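Prolyl 4-hydroxylase (Phytophthora capsici LT1534, PDB 6IUQ) probably hydroxylates proline residues at carbon 4 as an iron(II)- and 2-oxoglutarate-dependent oxygenase with a double-stranded beta-helix core. Local coordinates at residues Pro314-Gly317 against Phe318-Leu322; Asp16-Arg19 against Leu20-Ile24; His99-Ala102 against Leu103-Lys106. All blocks are in the same frame, centred on the assembly; numbering follows the deposited sequence.

Interaction 1: Pro314-Gly317 against Phe318-Leu322; sequences PLYG and FIQRL
Y316 and Q320 meet twice, once through the backbone and once through their side chains. The N-H of Q320 gives a hydrogen bond to Y316 O, 2.9 Å from Q320 N. On the same side of the helix the two side chains run next to each other and point the same way. Q320 CG lies over one face of the Y316 ring, offset toward the rim, and makes a CH-pi contact 4.0 Å from the ring centroid. Q320 CG is anti to its own carbonyl carbon and beside the backbone N (chi1 -75°), which brings it over the ring. The chain of Q320 then bends at chi2 and brings NE2 to 2.9 Å from Y316 OH. The amide plane is turned 61° from the ring.

The other carbonyls of 314-317 are used in the same i to i+4 pattern of an alpha helix, here the early turns of the C-terminal helix 313-328. P314 O accepts from F318 N, and G317 O accepts from R321 N. The bond from I319 N to L315 O is 2.9 Å long and nearly straight at the hydrogen, at 166°. L315 O also has an apolar neighbour, I319 CG1, at 3.1 Å.

F318 O accepts from L322 N within 318-322. L322 CD1 lies over one face of the F318 ring, toward its rim. The apolar side of the helix faces the rest of the chain. L315, F318, I319 and L322 all touch L270, and F318 and L322 also pack on helix 254-262. I319 meets V309 of helix 296-311, and Y316 rests on K310 of the same helix.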
# COMPACT_ATOMS: atom_id res chain seq x y z
N PRO A 314 -23.83 18.01 10.89
CA PRO A 314 -22.87 18.79 10.09
C PRO A 314 -21.84 17.92 9.38
O PRO A 314 -21.57 18.10 8.19
CB PRO A 314 -22.20 19.72 11.12
CG PRO A 314 -23.18 19.82 12.24
CD PRO A 314 -23.87 18.47 12.30
N LEU A 315 -21.27 16.96 10.10
CA LEU A 315 -20.35 16.01 9.49
C LEU A 315 -21.01 15.28 8.31
O LEU A 315 -20.42 15.16 7.24
CB LEU A 315 -19.84 15.02 10.53
CG LEU A 315 -18.85 13.97 10.04
CD1 LEU A 315 -17.59 14.61 9.41
CD2 LEU A 315 -18.47 13.08 11.21
N TYR A 316 -22.25 14.83 8.50
CA TYR A 316 -22.99 14.12 7.45
C TYR A 316 -23.23 14.97 6.20
O TYR A 316 -23.03 14.49 5.09
CB TYR A 316 -24.34 13.63 7.98
CG TYR A 316 -25.10 12.74 7.02
CD1 TYR A 316 -24.62 11.49 6.66
CD2 TYR A 316 -26.33 13.15 6.49
CE1 TYR A 316 -25.35 10.66 5.79
CE2 TYR A 316 -27.06 12.34 5.62
CZ TYR A 316 -26.56 11.09 5.27
OH TYR A 316 -27.27 10.28 4.41
N GLY A 317 -23.68 16.21 6.37
CA GLY A 317 -23.85 17.12 5.24
C GLY A 317 -22.54 17.30 4.48
O GLY A 317 -22.51 17.35 3.25
N PHE A 318 -21.44 17.38 5.22
CA PHE A 318 -20.13 17.53 4.62
C PHE A 318 -19.78 16.28 3.81
O PHE A 318 -19.38 16.40 2.66
CB PHE A 318 -19.08 17.82 5.70
CG PHE A 318 -17.69 18.02 5.16
CD1 PHE A 318 -17.45 18.95 4.15
CD2 PHE A 318 -16.62 17.29 5.67
CE1 PHE A 318 -16.17 19.13 3.65
CE2 PHE A 318 -15.33 17.48 5.18
CZ PHE A 318 -15.11 18.39 4.17
N ILE A 319 -19.95 15.10 4.42
CA ILE A 319 -19.70 13.82 3.75
C ILE A 319 -20.49 13.70 2.45
O ILE A 319 -19.96 13.26 1.43
CB ILE A 319 -20.07 12.61 4.65
CG1 ILE A 319 -19.25 12.56 5.95
CG2 ILE A 319 -19.90 11.32 3.89
CD1 ILE A 319 -17.86 12.17 5.80
N GLN A 320 -21.76 14.09 2.49
CA GLN A 320 -22.65 14.00 1.32
C GLN A 320 -22.20 14.92 0.19
O GLN A 320 -22.32 14.57 -0.98
CB GLN A 320 -24.11 14.33 1.70
CG GLN A 320 -24.85 13.23 2.47
CD GLN A 320 -25.48 12.17 1.55
OE1 GLN A 320 -24.91 11.79 0.53
NE2 GLN A 320 -26.68 11.70 1.93
N ARG A 321 -21.71 16.11 0.52
CA ARG A 321 -21.13 17.01 -0.49
C ARG A 321 -19.89 16.39 -1.11
O ARG A 321 -19.68 16.51 -2.31
CB ARG A 321 -20.79 18.37 0.11
CG ARG A 321 -22.03 19.17 0.47
CD ARG A 321 -21.76 20.65 0.37
NE ARG A 321 -22.97 21.41 0.69
CZ ARG A 321 -23.82 21.87 -0.22
NH1 ARG A 321 -23.60 21.66 -1.51
NH2 ARG A 321 -24.89 22.54 0.17
N LEU A 322 -19.07 15.73 -0.30
CA LEU A 322 -17.91 15.04 -0.85
C LEU A 322 -18.35 13.90 -1.74
O LEU A 322 -17.75 13.67 -2.79
CB LEU A 322 -16.99 14.53 0.25
CG LEU A 322 -16.44 15.63 1.16
CD1 LEU A 322 -15.56 15.05 2.23
CD2 LEU A 322 -15.68 16.66 0.34

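Interaction 2: Asp16-Arg19 against Leu20-Ile24; sequences DYER and LHNKI
E18 O takes the N-H of N22 in a hydrogen bond, with 2.8 Å from N22 N to E18 O. The side chain of N22 stays near the same carbonyl, with its CG 3.2 Å from E18 O. This follows from its first torsion (chi1 -66°), which sets CG beside the backbone N. Its amide meets E18 again farther out, where N22 ND2 approaches E18 CG to 3.4 Å. This is contact with the aliphatic part of the glutamate. The carboxylate and amide planes are 78° apart, close to perpendicular.

R19 O is the next acceptor and binds K23 N at 2.8 Å. Y17 O accepts from H21 N, and D16 O from L20 N. These i to i+4 bonds run along the short helix 17-23. D16 is its N-cap. D16 OD1 accepts from R19 N at 3.4 Å, a weak capping bond at the first turn. At the other end I24 is the first residue to leave helical backbone angles, yet its N still bonds to L20 O.

The arginine leaves the helix as an extended chain. R19 NE and NH2 donate to the backbone oxygens of C43 and D42, which tie the helix to the loop after strand 37-40. K23 bends at chi2, and its CE comes to 4.3 Å from R19 NE, oblique to the guanidinium. K23 NZ stays 4.9 Å from R19 NH2, a like charge that may disfavour a closer approach.

L20 packs on C43 and F44, and K23 also touches C43. Y17 and H21 lie on E118, while the buried I24 meets L119 and A122 of helix 118-126.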
# COMPACT_ATOMS: atom_id res chain seq x y z
N ASP A 16 21.13 -5.86 -9.12
CA ASP A 16 21.44 -4.60 -9.80
C ASP A 16 20.91 -3.36 -9.06
O ASP A 16 19.89 -2.79 -9.45
CB ASP A 16 20.89 -4.62 -11.24
CG ASP A 16 21.62 -3.63 -12.16
OD1 ASP A 16 22.30 -2.72 -11.64
OD2 ASP A 16 21.50 -3.77 -13.40
N TYR A 17 21.66 -2.95 -8.04
CA TYR A 17 21.29 -1.83 -7.18
C TYR A 17 21.11 -0.52 -7.92
O TYR A 17 20.24 0.26 -7.58
CB TYR A 17 22.35 -1.60 -6.11
CG TYR A 17 22.52 -2.69 -5.09
CD1 TYR A 17 21.44 -3.12 -4.31
CD2 TYR A 17 23.77 -3.26 -4.86
CE1 TYR A 17 21.61 -4.11 -3.35
CE2 TYR A 17 23.95 -4.25 -3.89
CZ TYR A 17 22.86 -4.66 -3.14
OH TYR A 17 23.03 -5.63 -2.18
N GLU A 18 21.97 -0.26 -8.90
CA GLU A 18 21.89 0.97 -9.67
C GLU A 18 20.62 1.03 -10.52
O GLU A 18 20.01 2.09 -10.65
CB GLU A 18 23.13 1.11 -10.56
CG GLU A 18 22.96 2.13 -11.67
CD GLU A 18 24.28 2.62 -12.25
OE1 GLU A 18 25.32 1.97 -12.01
OE2 GLU A 18 24.26 3.65 -12.96
N ARG A 19 20.22 -0.09 -11.10
CA ARG A 19 18.95 -0.16 -11.83
C ARG A 19 17.82 0.28 -10.89
O ARG A 19 16.99 1.12 -11.24
CB ARG A 19 18.70 -1.57 -12.38
CG ARG A 19 17.35 -1.75 -13.05
CD ARG A 19 17.02 -3.21 -13.34
NE ARG A 19 15.74 -3.34 -14.05
CZ ARG A 19 15.59 -3.98 -15.21
NH1 ARG A 19 16.62 -4.58 -15.78
NH2 ARG A 19 14.40 -4.03 -15.79
N LEU A 20 17.82 -0.28 -9.68
CA LEU A 20 16.79 0.01 -8.69
C LEU A 20 16.79 1.49 -8.37
O LEU A 20 15.75 2.15 -8.43
CB LEU A 20 17.02 -0.82 -7.44
CG LEU A 20 16.03 -0.64 -6.30
CD1 LEU A 20 14.59 -0.63 -6.82
CD2 LEU A 20 16.24 -1.76 -5.28
N HIS A 21 17.96 2.03 -8.07
CA HIS A 21 18.08 3.44 -7.79
C HIS A 21 17.58 4.29 -8.95
O HIS A 21 16.85 5.27 -8.75
CB HIS A 21 19.52 3.82 -7.45
CG HIS A 21 19.63 5.15 -6.77
ND1 HIS A 21 19.66 6.34 -7.47
CD2 HIS A 21 19.69 5.48 -5.46
CE1 HIS A 21 19.75 7.34 -6.61
NE2 HIS A 21 19.77 6.85 -5.39
N ASN A 22 17.94 3.93 -10.18
CA ASN A 22 17.51 4.72 -11.34
C ASN A 22 16.01 4.57 -11.62
O ASN A 22 15.38 5.47 -12.16
CB ASN A 22 18.30 4.34 -12.59
CG ASN A 22 19.77 4.71 -12.48
OD1 ASN A 22 20.15 5.58 -11.69
ND2 ASN A 22 20.61 4.06 -13.27
N LYS A 23 15.43 3.43 -11.27
CA LYS A 23 13.99 3.27 -11.45
C LYS A 23 13.23 4.21 -10.52
O LYS A 23 12.19 4.73 -10.88
CB LYS A 23 13.55 1.84 -11.21
CG LYS A 23 13.92 0.92 -12.32
CD LYS A 23 13.18 1.29 -13.58
CE LYS A 23 13.31 0.20 -14.61
NZ LYS A 23 12.27 0.39 -15.66
N ILE A 24 13.77 4.44 -9.32
CA ILE A 24 13.11 5.37 -8.40
C ILE A 24 13.57 6.79 -8.69
O ILE A 24 14.35 7.38 -7.95
CB ILE A 24 13.38 5.01 -6.93
CG1 ILE A 24 13.19 3.51 -6.71
CG2 ILE A 24 12.43 5.79 -6.02
CD1 ILE A 24 11.82 3.02 -7.16

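Interaction 3: His99-Ala102 against Leu103-Lys106; sequences HDAA and LRTK
The guanidinium of R104 has A101 over one face, with A101 CA 3.6 Å above its plane and toward the rim. The H99 carbonyl lies at its edge. R104 NH2 donates to H99 O at 2.6 Å, but the bond is bent to 125° at the hydrogen and counts as weak. The arginine chain folds back at chi3 (-73°), which returns its flat end to the start of its own helix. Outside partners hold it as well: R104 NE donates to L98 O, and F114 makes a cation-pi contact.

A101 O is gripped by two donors from T105. T105 OG1 gives a hydrogen bond of 2.6 Å to A101 O, and T105 N one of 3.0 Å to the same oxygen. They arrive from opposite faces of the carbonyl plane. The hydroxyl reaches it because OG1 sits beside the backbone N (chi1 -49°).

D100 O accepts from R104 N, and more weakly from L103 N. The side chains of D100 and L103 cross at about a right angle, with D100 OD2 3.9 Å from L103 CB. L103 also packs on L59 of helix 46-61. D100 OD1 accepts a weak bond from A102 N, the mark of an aspartate N-cap at the start of the short helix 101-104.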
# COMPACT_ATOMS: atom_id res chain seq x y z
N HIS A 99 12.50 -9.33 9.84
CA HIS A 99 13.25 -8.56 10.84
C HIS A 99 14.29 -9.45 11.53
O HIS A 99 15.32 -8.96 12.01
CB HIS A 99 12.30 -7.97 11.88
CG HIS A 99 11.73 -8.99 12.83
ND1 HIS A 99 10.56 -9.68 12.57
CD2 HIS A 99 12.17 -9.44 14.03
CE1 HIS A 99 10.31 -10.51 13.57
NE2 HIS A 99 11.27 -10.39 14.47
N ASP A 100 14.02 -10.75 11.55
CA ASP A 100 14.88 -11.76 12.17
C ASP A 100 16.11 -12.09 11.32
O ASP A 100 15.97 -12.71 10.27
CB ASP A 100 14.06 -13.04 12.39
CG ASP A 100 14.81 -14.10 13.20
OD1 ASP A 100 15.82 -13.76 13.87
OD2 ASP A 100 14.40 -15.28 13.13
N ALA A 101 17.30 -11.69 11.78
CA ALA A 101 18.55 -11.97 11.07
C ALA A 101 18.80 -13.47 10.89
O ALA A 101 19.45 -13.89 9.93
CB ALA A 101 19.73 -11.34 11.80
N ALA A 102 18.28 -14.27 11.83
CA ALA A 102 18.44 -15.71 11.78
C ALA A 102 17.75 -16.27 10.55
O ALA A 102 18.24 -17.20 9.91
CB ALA A 102 17.88 -16.35 13.05
N LEU A 103 16.60 -15.69 10.24
CA LEU A 103 15.80 -16.09 9.10
C LEU A 103 16.44 -15.58 7.81
O LEU A 103 16.54 -16.29 6.81
CB LEU A 103 14.38 -15.55 9.24
CG LEU A 103 13.32 -16.05 8.27
CD1 LEU A 103 13.54 -17.53 8.00
CD2 LEU A 103 11.96 -15.83 8.88
N ARG A 104 16.90 -14.33 7.87
CA ARG A 104 17.40 -13.65 6.69
C ARG A 104 18.64 -14.31 6.15
O ARG A 104 18.86 -14.33 4.94
CB ARG A 104 17.69 -12.19 7.02
CG ARG A 104 16.80 -11.24 6.28
CD ARG A 104 17.18 -9.84 6.61
NE ARG A 104 16.76 -9.50 7.95
CZ ARG A 104 17.56 -9.03 8.89
NH1 ARG A 104 18.84 -8.81 8.62
NH2 ARG A 104 17.07 -8.76 10.09
N THR A 105 19.44 -14.86 7.05
CA THR A 105 20.67 -15.57 6.68
C THR A 105 20.39 -16.78 5.79
O THR A 105 21.27 -17.24 5.05
CB THR A 105 21.44 -16.03 7.94
OG1 THR A 105 21.55 -14.92 8.85
CG2 THR A 105 22.84 -16.53 7.59
N LYS A 106 19.17 -17.30 5.83
CA LYS A 106 18.81 -18.42 4.97
C LYS A 106 18.56 -18.01 3.53
O LYS A 106 18.61 -18.85 2.64
CB LYS A 106 17.58 -19.15 5.50
CG LYS A 106 17.72 -19.64 6.94
CD LYS A 106 16.48 -20.39 7.41
CE LYS A 106 16.70 -21.00 8.80
NZ LYS A 106 17.84 -21.98 8.82

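All three interactions are local turns of helix on the surface, each with one buried residue among those that touch. None shares an element with another. Interaction 1 lies in the C-terminal helix 313-328, on the opposite side of the chain's centre from the other two. Their centres are 44 and 49 Å away from it. Interactions 2 and 3 are nearer each other, with centres 24 Å apart, but do not touch. Interaction 1 sits within a longer helix and adds an aromatic contact. Interactions 2 and 3 each span a short helix opened by an aspartate N-cap. Both send an arginine to backbone oxygens near a strand of the main sheet.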